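Oligopeptide-binding protein oppA (Lactococcus lactis, PDB 3DRF) captures oligopeptides outside the cell, closing around them like a Venus flytrap, and serves the OppABCDF ABC transporter that imports them. Local coordinates at residues G296-Y301 with F541-T546. Residues are numbered along the deposited sequence; the frame is centred on the assembly and turned at random.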
loop_
_atom_site.group_PDB
_atom_site.type_symbol
_atom_site.label_atom_id
_atom_site.label_comp_id
_atom_site.label_asym_id
_atom_site.label_seq_id
_atom_site.Cartn_x
_atom_site.Cartn_y
_atom_site.Cartn_z
ATOM N N GLY A 296 -6.756 2.435 -19.077
ATOM C CA GLY A 296 -6.298 3.450 -18.110
ATOM C C GLY A 296 -7.234 3.564 -16.926
ATOM O O GLY A 296 -8.366 3.190 -16.975
ATOM N N GLN A 297 -6.697 4.114 -15.846
ATOM C CA GLN A 297 -7.501 4.478 -14.697
ATOM C C GLN A 297 -6.746 5.514 -13.851
ATOM O O GLN A 297 -5.554 5.621 -13.898
ATOM C CB GLN A 297 -7.843 3.230 -13.835
ATOM C CG GLN A 297 -6.574 2.632 -13.120
ATOM C CD GLN A 297 -6.750 1.331 -12.297
ATOM O OE1 GLN A 297 -5.815 0.898 -11.767
ATOM N NE2 GLN A 297 -7.907 0.730 -12.305
ATOM N N GLN A 298 -7.499 6.273 -13.077
ATOM C CA GLN A 298 -6.900 7.039 -11.962
ATOM C C GLN A 298 -6.319 6.080 -10.957
ATOM O O GLN A 298 -6.969 5.196 -10.532
ATOM C CB GLN A 298 -7.937 7.883 -11.246
ATOM C CG GLN A 298 -8.603 8.938 -12.097
ATOM C CD GLN A 298 -9.497 9.841 -11.246
ATOM O OE1 GLN A 298 -10.475 9.414 -10.763
ATOM N NE2 GLN A 298 -9.059 11.044 -11.025
ATOM N N ALA A 299 -5.048 6.226 -10.673
ATOM C CA ALA A 299 -4.365 5.310 -9.743
ATOM C C ALA A 299 -4.784 5.681 -8.285
ATOM O O ALA A 299 -4.815 6.810 -7.898
ATOM C CB ALA A 299 -2.878 5.338 -9.926
ATOM N N MET A 300 -5.074 4.672 -7.528
ATOM C CA MET A 300 -5.315 4.925 -6.118
ATOM C C MET A 300 -3.913 4.831 -5.480
ATOM O O MET A 300 -3.477 3.781 -5.096
ATOM C CB MET A 300 -6.251 3.875 -5.569
ATOM C CG MET A 300 -7.116 4.450 -4.473
ATOM S SD MET A 300 -8.722 3.637 -4.574
ATOM C CE MET A 300 -8.077 2.063 -4.500
ATOM N N TYR A 301 -3.188 5.950 -5.590
ATOM C CA TYR A 301 -1.702 5.962 -5.436
ATOM C C TYR A 301 -1.206 7.284 -4.896
ATOM O O TYR A 301 -1.714 8.320 -5.221
ATOM C CB TYR A 301 -1.070 5.726 -6.834
ATOM C CG TYR A 301 0.468 5.812 -6.951
ATOM C CD1 TYR A 301 1.244 4.692 -6.879
ATOM C CD2 TYR A 301 1.101 7.029 -7.158
ATOM C CE1 TYR A 301 2.639 4.787 -7.063
ATOM C CE2 TYR A 301 2.441 7.125 -7.309
ATOM C CZ TYR A 301 3.194 6.001 -7.258
ATOM O OH TYR A 301 4.546 6.071 -7.432
ATOM N N PHE A 541 0.982 12.149 -7.845
ATOM C CA PHE A 541 -0.228 11.420 -8.194
ATOM C C PHE A 541 0.016 10.827 -9.588
ATOM O O PHE A 541 0.867 11.278 -10.306
ATOM C CB PHE A 541 -1.438 12.358 -8.247
ATOM C CG PHE A 541 -1.716 13.143 -6.952
ATOM C CD1 PHE A 541 -1.632 12.569 -5.670
ATOM C CD2 PHE A 541 -2.124 14.423 -7.043
ATOM C CE1 PHE A 541 -1.947 13.344 -4.536
ATOM C CE2 PHE A 541 -2.436 15.142 -5.923
ATOM C CZ PHE A 541 -2.332 14.596 -4.688
ATOM N N MET A 542 -0.784 9.828 -9.928
ATOM C CA MET A 542 -0.586 9.108 -11.183
ATOM C C MET A 542 -1.865 8.562 -11.784
ATOM O O MET A 542 -2.853 8.380 -11.120
ATOM C CB MET A 542 0.374 7.905 -10.937
ATOM C CG MET A 542 1.294 7.481 -12.085
ATOM S SD MET A 542 2.645 6.551 -11.331
ATOM C CE MET A 542 1.756 5.265 -10.542
ATOM N N LEU A 543 -1.769 8.349 -13.097
ATOM C CA LEU A 543 -2.680 7.474 -13.843
ATOM C C LEU A 543 -1.952 6.170 -14.131
ATOM O O LEU A 543 -0.810 6.204 -14.426
ATOM C CB LEU A 543 -3.084 8.083 -15.215
ATOM C CG LEU A 543 -3.729 9.449 -15.207
ATOM C CD1 LEU A 543 -4.009 9.952 -16.685
ATOM C CD2 LEU A 543 -4.952 9.354 -14.399
ATOM N N ASN A 544 -2.652 5.056 -13.987
ATOM C CA ASN A 544 -2.174 3.742 -14.403
ATOM C C ASN A 544 -2.564 3.465 -15.868
ATOM O O ASN A 544 -3.541 3.987 -16.345
ATOM C CB ASN A 544 -2.809 2.636 -13.524
ATOM C CG ASN A 544 -2.224 2.584 -12.113
ATOM O OD1 ASN A 544 -1.151 2.985 -11.889
ATOM N ND2 ASN A 544 -3.012 2.132 -11.198
ATOM N N TYR A 545 -1.799 2.585 -16.518
ATOM C CA TYR A 545 -2.170 2.043 -17.831
ATOM C C TYR A 545 -1.792 0.579 -17.871
ATOM O O TYR A 545 -0.888 0.166 -17.227
ATOM C CB TYR A 545 -1.487 2.817 -18.979
ATOM C CG TYR A 545 0.023 2.572 -19.086
ATOM C CD1 TYR A 545 0.530 1.657 -19.994
ATOM C CD2 TYR A 545 0.921 3.291 -18.304
ATOM C CE1 TYR A 545 1.851 1.453 -20.136
ATOM C CE2 TYR A 545 2.278 3.061 -18.405
ATOM C CZ TYR A 545 2.735 2.145 -19.340
ATOM O OH TYR A 545 4.059 1.968 -19.492
ATOM N N THR A 546 -2.512 -0.177 -18.692
ATOM C CA THR A 546 -2.246 -1.601 -18.906
ATOM C C THR A 546 -2.463 -1.900 -20.378
ATOM O O THR A 546 -3.528 -1.735 -20.876
ATOM C CB THR A 546 -3.235 -2.450 -18.091
ATOM O OG1 THR A 546 -2.902 -2.294 -16.704
ATOM C CG2 THR A 546 -3.148 -3.975 -18.449
HETATM O O HOH W 1 -2.557 8.996 -7.803
#
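M542 lays its terminal methyl over the ring of Y301. Along its side chain, CB sits 3.9 Å from Y301 CD2 and also faces the methyl of A299; SD then rides over the CE2–CZ side of the ring, in a Met-aromatic contact. A bend about the CG–SD bond (chi3 59°) turns CE inward, 3.5 Å from the centroid of the Y301 ring and almost on its normal, a CH-pi contact. Y301 meets it with CG anti to its backbone N (chi1 175°), and its hydroxyl reaches S472 and the backbone of the bound peptide. With an alanine in place of this tyrosine, the M542 methyl would probably lose the aromatic surface it lies on, and the peptide backbone and S472 a hydrogen-bond partner.

The two segments are neighbouring antiparallel strands in the mixed sheet of a periplasmic-binding-protein fold, and Y301 carries this pairing to the ligand cavity. Q297 and N544 form a hydrogen-bonded pair, N544 N to Q297 O at 3.0 Å and Q297 N to N544 O at 3.2 Å. Their side chains lie on the same face of the sheet and add a third bond: N544 ND2 gives a nearly straight N-H (172°) to an in-plane lone pair of Q297 OE1, 3.1 Å away, although the two amide planes are turned well away from each other. Q297 NE2 is taken by L557 O. The A299 methyl packs against the N544 amide, its CB 3.5 Å from N544 ND2.

Farther along, A299 N still bonds to M542 O, but the chain then turns at M300, the centre of an inverse gamma turn, and the strands separate. A water bridges the opening: it accepts from M542 N at 2.9 Å and lies within hydrogen-bonding distance of the carbonyls of A299 and Y301.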